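Local coordinates for protein thioredoxin reductase (Clostridium acetobutylicum ATCC 824, PDB 6GNA) that probably reduces thioredoxin through bound FAD and a redox-active disulfide, taking its electrons from ferredoxin instead of a pyridine nucleotide, at residues K145-V150 against E165-V170; Y172-K177 against V186-D191. One frame throughout, in Å; residues are numbered along the deposited sequence.

How the interactions relate
Strand 146-151, helix 155-163 and strand 169-174 follow one another along the chain as a beta-alpha-beta unit, and interaction 1 closes it by pairing the beginnings of its two strands. The chain then leaves the end of strand 169-174, passes through a loop without helix and returns as strand 186-188, where interaction 2 closes the second, shorter excursion. The two closures are in series, neither nested nor crossed, and they share the middle strand. A salt bridge from Lys169 to Glu187 and a probable hydrogen bond from Val173 N to Ile149 O link them. Together they show how a parallel sheet grows by successive strands toward its edge at 186-188.

Interaction 1: residues K145-V150 against E165-V170; sequences KIVTIV and ELASKV
Ile146 and Lys169 face each other as a parallel bridge, and the isoleucine side chain can be traced outward along it. From CB, which leaves the sheet on the same face as that of Lys169, the chain divides. CG2 lies 4.0 Å from Lys169 O. The other branch stands beside the backbone N (chi1 -58°), a rotation that swings CG1 toward the incoming chain, 3.7 Å from Ser168 OG and 4.2 Å from Lys169 CB. Extended at chi2, CD1 leads away from both; outside the two segments this side chain also packs on Tyr171.

The two strands are neighbours in a parallel sheet, joined by a beta-alpha-beta crossover as in Rossmann-like folds; helix 155-163 makes the connection and packs on Val170. Val147 N gives the nearly straight bond of the pair, 2.9 Å to Lys169 O, and the same oxygen receives a CA-H contact from Ile146. Where the returning chain enters the strand, the geometry is less regular. Ser168 N reaches Lys145 O at 2.8 Å, with an N-H...O angle of only 131° and the donor tilted from the carbonyl plane, while Ala167 CB presses within 3.1 Å of that oxygen.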
ATOM      1  N   LYS A 145     -19.990   9.848  42.143  1.00 33.22           N
ATOM      2  CA  LYS A 145     -21.049   9.307  41.302  1.00 35.39           C
ATOM      3  C   LYS A 145     -20.778   7.835  40.999  1.00 34.57           C
ATOM      4  O   LYS A 145     -19.730   7.283  41.344  1.00 32.73           O
ATOM      5  CB  LYS A 145     -21.188  10.132  40.009  1.00 31.82           C
ATOM      6  CG  LYS A 145     -21.558  11.607  40.256  1.00 36.81           C
ATOM      7  CD  LYS A 145     -21.948  12.336  38.975  1.00 70.36           C
ATOM      8  CE  LYS A 145     -22.482  13.739  39.264  1.00 59.13           C
ATOM      9  NZ  LYS A 145     -22.714  14.517  38.015  1.00 71.00           N
ATOM     10  N   ILE A 146     -21.750   7.189  40.359  1.00 29.83           N
ATOM     11  CA  ILE A 146     -21.654   5.777  40.009  1.00 28.29           C
ATOM     12  C   ILE A 146     -21.121   5.668  38.589  1.00 27.69           C
ATOM     13  O   ILE A 146     -21.635   6.322  37.673  1.00 28.04           O
ATOM     14  CB  ILE A 146     -23.024   5.091  40.124  1.00 28.29           C
ATOM     15  CG1 ILE A 146     -23.581   5.235  41.548  1.00 30.13           C
ATOM     16  CG2 ILE A 146     -22.923   3.624  39.719  1.00 28.58           C
ATOM     17  CD1 ILE A 146     -25.028   4.834  41.668  1.00 39.41           C
ATOM     18  N   VAL A 147     -20.111   4.827  38.395  1.00 26.90           N
ATOM     19  CA  VAL A 147     -19.471   4.657  37.094  0.75 26.32           C
ATOM     20  C   VAL A 147     -19.449   3.180  36.724  1.00 27.28           C
ATOM     21  O   VAL A 147     -19.075   2.329  37.547  1.00 26.76           O
ATOM     22  CB  VAL A 147     -18.042   5.232  37.083  0.75 27.78           C
ATOM     23  CG1 VAL A 147     -17.343   4.934  35.759  0.75 37.85           C
ATOM     24  CG2 VAL A 147     -18.082   6.731  37.337  0.75 27.38           C
ATOM     25  N   THR A 148     -19.823   2.881  35.485  1.00 25.13           N
ATOM     26  CA  THR A 148     -19.748   1.545  34.921  1.00 24.35           C
ATOM     27  C   THR A 148     -18.752   1.572  33.773  1.00 24.06           C
ATOM     28  O   THR A 148     -18.858   2.408  32.865  1.00 24.66           O
ATOM     29  CB  THR A 148     -21.120   1.093  34.430  1.00 24.72           C
ATOM     30  OG1 THR A 148     -22.016   1.044  35.543  1.00 25.35           O
ATOM     31  CG2 THR A 148     -21.041  -0.294  33.834  1.00 24.33           C
ATOM     32  N   ILE A 149     -17.786   0.671  33.818  1.00 23.44           N
ATOM     33  CA  ILE A 149     -16.804   0.523  32.750  1.00 23.17           C
ATOM     34  C   ILE A 149     -17.060  -0.792  32.041  1.00 22.63           C
ATOM     35  O   ILE A 149     -17.037  -1.860  32.668  1.00 23.05           O
ATOM     36  CB  ILE A 149     -15.371   0.579  33.287  1.00 23.02           C
ATOM     37  CG1 ILE A 149     -15.071   2.004  33.744  1.00 27.12           C
ATOM     38  CG2 ILE A 149     -14.370   0.126  32.224  1.00 24.58           C
ATOM     39  CD1 ILE A 149     -13.821   2.106  34.545  1.00 33.35           C
ATOM     40  N   VAL A 150     -17.273  -0.706  30.732  1.00 22.74           N
ATOM     41  CA  VAL A 150     -17.375  -1.866  29.854  1.00 22.36           C
ATOM     42  C   VAL A 150     -15.996  -2.006  29.214  1.00 22.17           C
ATOM     43  O   VAL A 150     -15.602  -1.213  28.357  1.00 23.49           O
ATOM     44  CB  VAL A 150     -18.501  -1.702  28.833  1.00 26.70           C
ATOM     45  CG1 VAL A 150     -18.672  -2.970  28.039  1.00 27.64           C
ATOM     46  CG2 VAL A 150     -19.802  -1.356  29.542  1.00 24.80           C
ATOM     47  N   GLU A 165     -11.149   5.371  43.184  1.00 29.65           N
ATOM     48  CA  GLU A 165     -10.686   6.362  44.145  1.00 28.66           C
ATOM     49  C   GLU A 165     -11.536   7.626  44.164  1.00 32.30           C
ATOM     50  O   GLU A 165     -11.378   8.438  45.079  1.00 35.71           O
ATOM     51  CB  GLU A 165      -9.240   6.751  43.823  1.00 31.09           C
ATOM     52  CG  GLU A 165      -8.285   5.571  43.673  1.00 62.29           C
ATOM     53  CD  GLU A 165      -7.953   4.912  44.997  1.00 77.68           C
ATOM     54  OE1 GLU A 165      -7.941   5.617  46.028  1.00104.71           O
ATOM     55  OE2 GLU A 165      -7.703   3.687  45.006  1.00 96.77           O
ATOM     56  N   LEU A 166     -12.402   7.829  43.176  1.00 38.25           N
ATOM     57  CA  LEU A 166     -13.199   9.047  43.055  1.00 35.91           C
ATOM     58  C   LEU A 166     -14.694   8.770  43.036  1.00 35.36           C
ATOM     59  O   LEU A 166     -15.461   9.494  43.663  1.00 36.48           O
ATOM     60  CB  LEU A 166     -12.804   9.807  41.771  1.00 36.82           C
ATOM     61  CG  LEU A 166     -11.396  10.414  41.746  1.00 53.03           C
ATOM     62  CD1 LEU A 166     -11.060  10.976  40.362  1.00 51.36           C
ATOM     63  CD2 LEU A 166     -11.247  11.489  42.822  1.00 61.87           C
ATOM     64  N   ALA A 167     -15.125   7.735  42.328  1.00 32.22           N
ATOM     65  CA  ALA A 167     -16.537   7.424  42.209  1.00 34.65           C
ATOM     66  C   ALA A 167     -17.061   6.795  43.493  1.00 35.18           C
ATOM     67  O   ALA A 167     -16.318   6.182  44.267  1.00 35.25           O
ATOM     68  CB  ALA A 167     -16.748   6.451  41.048  1.00 30.28           C
ATOM     69  N   SER A 168     -18.357   6.994  43.743  1.00 32.88           N
ATOM     70  CA  SER A 168     -18.989   6.336  44.880  1.00 34.26           C
ATOM     71  C   SER A 168     -19.101   4.831  44.681  1.00 35.21           C
ATOM     72  O   SER A 168     -19.197   4.090  45.665  1.00 37.32           O
ATOM     73  CB  SER A 168     -20.384   6.916  45.090  1.00 36.96           C
ATOM     74  OG  SER A 168     -21.131   6.827  43.883  1.00 38.01           O
ATOM     75  N   LYS A 169     -19.104   4.366  43.436  1.00 30.19           N
ATOM     76  CA  LYS A 169     -19.266   2.952  43.135  1.00 29.00           C
ATOM     77  C   LYS A 169     -18.758   2.737  41.716  1.00 27.58           C
ATOM     78  O   LYS A 169     -19.075   3.527  40.829  1.00 27.63           O
ATOM     79  CB  LYS A 169     -20.746   2.559  43.211  1.00 29.65           C
ATOM     80  CG  LYS A 169     -21.069   1.146  42.743  1.00 31.85           C
ATOM     81  CD  LYS A 169     -20.597   0.092  43.730  1.00 32.45           C
ATOM     82  CE  LYS A 169     -21.080  -1.294  43.325  1.00 44.62           C
ATOM     83  NZ  LYS A 169     -20.657  -2.363  44.268  1.00 38.16           N
ATOM     84  N   VAL A 170     -17.968   1.682  41.516  1.00 26.67           N
ATOM     85  CA  VAL A 170     -17.440   1.319  40.198  1.00 25.43           C
ATOM     86  C   VAL A 170     -17.854  -0.112  39.875  1.00 28.75           C
ATOM     87  O   VAL A 170     -17.578  -1.034  40.648  1.00 25.37           O
ATOM     88  CB  VAL A 170     -15.905   1.436  40.125  1.00 24.81           C
ATOM     89  CG1 VAL A 170     -15.384   1.043  38.724  1.00 28.18           C
ATOM     90  CG2 VAL A 170     -15.444   2.844  40.502  1.00 29.49           C
TER

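Interaction 2: residues Y172-K177 against V186-D191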
ATOM      1  N   TYR A 172     -17.366  -3.057  36.849  1.00 23.31           N
ATOM      2  CA  TYR A 172     -16.560  -3.450  35.695  1.00 22.57           C
ATOM      3  C   TYR A 172     -17.236  -4.610  34.978  1.00 23.18           C
ATOM      4  O   TYR A 172     -17.452  -5.673  35.566  1.00 23.56           O
ATOM      5  CB  TYR A 172     -15.141  -3.830  36.105  1.00 22.19           C
ATOM      6  CG  TYR A 172     -14.198  -4.044  34.936  1.00 22.30           C
ATOM      7  CD1 TYR A 172     -13.676  -2.961  34.253  1.00 20.86           C
ATOM      8  CD2 TYR A 172     -13.820  -5.318  34.524  1.00 22.96           C
ATOM      9  CE1 TYR A 172     -12.820  -3.119  33.204  1.00 20.71           C
ATOM     10  CE2 TYR A 172     -12.957  -5.484  33.458  1.00 24.00           C
ATOM     11  CZ  TYR A 172     -12.471  -4.374  32.803  1.00 21.43           C
ATOM     12  OH  TYR A 172     -11.606  -4.482  31.750  1.00 21.42           O
ATOM     13  N   VAL A 173     -17.555  -4.400  33.709  1.00 22.77           N
ATOM     14  CA  VAL A 173     -18.203  -5.392  32.857  1.00 23.34           C
ATOM     15  C   VAL A 173     -17.163  -5.876  31.852  1.00 22.83           C
ATOM     16  O   VAL A 173     -16.910  -5.194  30.851  1.00 22.36           O
ATOM     17  CB  VAL A 173     -19.416  -4.794  32.130  1.00 23.85           C
ATOM     18  CG1 VAL A 173     -20.128  -5.850  31.320  1.00 24.74           C
ATOM     19  CG2 VAL A 173     -20.397  -4.166  33.117  1.00 24.44           C
ATOM     20  N   PRO A 174     -16.549  -7.035  32.061  1.00 23.05           N
ATOM     21  CA  PRO A 174     -15.505  -7.489  31.136  1.00 22.72           C
ATOM     22  C   PRO A 174     -16.093  -8.015  29.840  1.00 23.35           C
ATOM     23  O   PRO A 174     -17.120  -8.699  29.828  1.00 25.14           O
ATOM     24  CB  PRO A 174     -14.823  -8.612  31.920  1.00 25.80           C
ATOM     25  CG  PRO A 174     -15.903  -9.149  32.807  1.00 24.68           C
ATOM     26  CD  PRO A 174     -16.745  -7.965  33.185  1.00 23.79           C
ATOM     27  N   ARG A 175     -15.402  -7.723  28.739  1.00 24.14           N
ATOM     28  CA  ARG A 175     -15.782  -8.232  27.421  1.00 24.99           C
ATOM     29  C   ARG A 175     -14.708  -9.138  26.838  1.00 27.73           C
ATOM     30  O   ARG A 175     -14.576  -9.256  25.617  1.00 27.81           O
ATOM     31  CB  ARG A 175     -16.082  -7.088  26.461  1.00 25.42           C
ATOM     32  CG  ARG A 175     -17.002  -6.027  27.054  1.00 33.12           C
ATOM     33  CD  ARG A 175     -18.328  -6.604  27.496  1.00 28.75           C
ATOM     34  NE  ARG A 175     -19.082  -7.177  26.383  1.00 33.93           N
ATOM     35  CZ  ARG A 175     -19.505  -8.436  26.312  1.00 60.72           C
ATOM     36  NH1 ARG A 175     -19.274  -9.293  27.299  1.00 51.00           N
ATOM     37  NH2 ARG A 175     -20.179  -8.841  25.243  1.00 50.78           N
ATOM     38  N   TYR A 176     -13.932  -9.765  27.711  1.00 23.90           N
ATOM     39  CA  TYR A 176     -12.907 -10.728  27.349  1.00 24.41           C
ATOM     40  C   TYR A 176     -12.760 -11.664  28.539  1.00 25.00           C
ATOM     41  O   TYR A 176     -13.156 -11.330  29.661  1.00 27.78           O
ATOM     42  CB  TYR A 176     -11.562 -10.046  27.068  1.00 25.35           C
ATOM     43  CG  TYR A 176     -11.139  -9.170  28.215  1.00 23.44           C
ATOM     44  CD1 TYR A 176     -11.608  -7.875  28.319  1.00 21.76           C
ATOM     45  CD2 TYR A 176     -10.308  -9.648  29.223  1.00 24.21           C
ATOM     46  CE1 TYR A 176     -11.262  -7.072  29.373  1.00 22.28           C
ATOM     47  CE2 TYR A 176      -9.946  -8.840  30.289  1.00 23.60           C
ATOM     48  CZ  TYR A 176     -10.428  -7.554  30.360  1.00 22.69           C
ATOM     49  OH  TYR A 176     -10.106  -6.727  31.404  1.00 23.02           O
ATOM     50  N   LYS A 177     -12.194 -12.842  28.275  1.00 27.56           N
ATOM     51  CA  LYS A 177     -11.981 -13.881  29.275  1.00 30.76           C
ATOM     52  C   LYS A 177     -10.561 -13.779  29.808  1.00 28.60           C
ATOM     53  O   LYS A 177      -9.596 -13.929  29.045  1.00 32.34           O
ATOM     54  CB  LYS A 177     -12.167 -15.266  28.661  1.00 36.46           C
ATOM     55  CG  LYS A 177     -13.423 -15.454  27.841  1.00 59.55           C
ATOM     56  CD  LYS A 177     -14.606 -15.757  28.715  1.00 74.53           C
ATOM     57  CE  LYS A 177     -15.737 -16.329  27.898  1.00 82.48           C
ATOM     58  NZ  LYS A 177     -16.847 -16.715  28.781  1.00 85.61           N
ATOM     59  N   VAL A 186     -13.920  -2.459  43.276  1.00 27.04           N
ATOM     60  CA  VAL A 186     -14.566  -2.606  41.973  1.00 25.22           C
ATOM     61  C   VAL A 186     -15.434  -3.858  41.979  1.00 27.50           C
ATOM     62  O   VAL A 186     -14.948  -4.956  42.265  1.00 29.44           O
ATOM     63  CB  VAL A 186     -13.520  -2.690  40.848  1.00 27.29           C
ATOM     64  CG1 VAL A 186     -14.206  -3.002  39.524  1.00 23.48           C
ATOM     65  CG2 VAL A 186     -12.742  -1.406  40.738  1.00 27.61           C
ATOM     66  N   GLU A 187     -16.711  -3.707  41.627  1.00 25.68           N
ATOM     67  CA  GLU A 187     -17.608  -4.851  41.499  1.00 26.12           C
ATOM     68  C   GLU A 187     -17.603  -5.364  40.060  1.00 28.25           C
ATOM     69  O   GLU A 187     -17.979  -4.641  39.126  1.00 25.18           O
ATOM     70  CB  GLU A 187     -19.032  -4.503  41.920  1.00 26.93           C
ATOM     71  CG  GLU A 187     -19.958  -5.699  41.771  1.00 27.57           C
ATOM     72  CD  GLU A 187     -21.371  -5.431  42.242  1.00 54.37           C
ATOM     73  OE1 GLU A 187     -22.276  -6.177  41.819  1.00 36.41           O
ATOM     74  OE2 GLU A 187     -21.581  -4.485  43.027  1.00 30.59           O
ATOM     75  N   ILE A 188     -17.194  -6.616  39.889  1.00 25.55           N
ATOM     76  CA  ILE A 188     -17.189  -7.253  38.579  1.00 25.17           C
ATOM     77  C   ILE A 188     -18.588  -7.754  38.265  1.00 33.65           C
ATOM     78  O   ILE A 188     -19.207  -8.459  39.070  1.00 32.67           O
ATOM     79  CB  ILE A 188     -16.175  -8.404  38.532  1.00 25.34           C
ATOM     80  CG1 ILE A 188     -14.772  -7.891  38.882  1.00 28.07           C
ATOM     81  CG2 ILE A 188     -16.191  -9.044  37.156  1.00 30.35           C
ATOM     82  CD1 ILE A 188     -13.734  -8.998  39.069  1.00 36.31           C
ATOM     83  N   VAL A 189     -19.069  -7.410  37.082  1.00 25.60           N
ATOM     84  CA  VAL A 189     -20.419  -7.732  36.629  1.00 26.44           C
ATOM     85  C   VAL A 189     -20.231  -8.592  35.383  1.00 26.80           C
ATOM     86  O   VAL A 189     -20.029  -8.085  34.277  1.00 26.51           O
ATOM     87  CB  VAL A 189     -21.238  -6.468  36.341  1.00 26.34           C
ATOM     88  CG1 VAL A 189     -22.619  -6.801  35.799  1.00 27.38           C
ATOM     89  CG2 VAL A 189     -21.354  -5.620  37.599  1.00 26.47           C
ATOM     90  N   LYS A 190     -20.245  -9.917  35.560  1.00 36.02           N
ATOM     91  CA  LYS A 190     -20.059 -10.850  34.446  1.00 35.80           C
ATOM     92  C   LYS A 190     -21.412 -11.084  33.780  1.00 36.84           C
ATOM     93  O   LYS A 190     -22.088 -12.093  33.987  1.00 45.66           O
ATOM     94  CB  LYS A 190     -19.436 -12.156  34.927  1.00 48.24           C
ATOM     95  CG  LYS A 190     -17.954 -12.090  35.263  1.00 64.62           C
ATOM     96  CD  LYS A 190     -17.377 -13.503  35.372  1.00 64.49           C
ATOM     97  CE  LYS A 190     -15.986 -13.515  35.979  1.00 77.18           C
ATOM     98  NZ  LYS A 190     -15.424 -14.896  36.040  1.00 66.27           N
ATOM     99  N   ASP A 191     -21.808 -10.110  32.970  1.00 28.47           N
ATOM    100  CA  ASP A 191     -23.082 -10.131  32.269  1.00 31.44           C
ATOM    101  C   ASP A 191     -22.859  -9.421  30.944  1.00 29.01           C
ATOM    102  O   ASP A 191     -21.833  -8.769  30.739  1.00 30.62           O
ATOM    103  CB  ASP A 191     -24.167  -9.428  33.090  1.00 37.33           C
ATOM    104  CG  ASP A 191     -25.571  -9.795  32.650  1.00 47.34           C
ATOM    105  OD1 ASP A 191     -25.756 -10.228  31.493  1.00 41.91           O
ATOM    106  OD2 ASP A 191     -26.499  -9.634  33.468  1.00 40.70           O
TER
HETATM  107  O   HOH W   1     -19.201  -9.720  30.907  1.00 34.35           O
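Tyr172 O is gripped from the neighbouring strand by Val189 N, which donates a hydrogen bond of 2.8 Å, and by the CA-H of Ile188, while Ile188 CG2 lies close by. One step back, Tyr172 N donates to Glu187 O, also at 2.8 Å, so the tyrosine backbone is held on both its polar atoms across a single parallel bridge to Ile188. Neither bond is bent by much (167° and 168° at the hydrogen).

Beyond the bridge no further backbone N-H...O bond joins the two segments; Val173 CA still makes a CA-H...O contact with Val189 O, and side chains take over. Val173 has CG1 anti to its own nitrogen (chi1 -176°), which carries this methyl to within 3.4 Å of Asp191 O; its CG2 meets Val189 CB obliquely. Val189 O, meanwhile, faces Pro174 CD at 3.5 Å, and the proline ring crosses the Ile188 side chain at about a right angle. A water then bridges the diverging chains, donating to Pro174 O at 2.6 Å and to Asp191 O at 2.8 Å. Lys190, at the centre of an inverse gamma turn, bends the chain here, and the Asp191 carboxylate is held by Ser209 N.

On the other flank, Tyr172 CB rests 3.6 Å from Val186 CG1, but its ring leads off toward helix 155-163. Tyr172 OH donates to Tyr176 OH, coming in at the edge of that ring and in its plane, and Tyr176 OH is in turn bonded to Glu157 of the helix. The chain thus returns as the outermost strand of a five-stranded parallel sheet, by a loop instead of a helix, in what is probably the counterpart of the pyridine-nucleotide domain of classical thioredoxin reductases, a Rossmann-like fold.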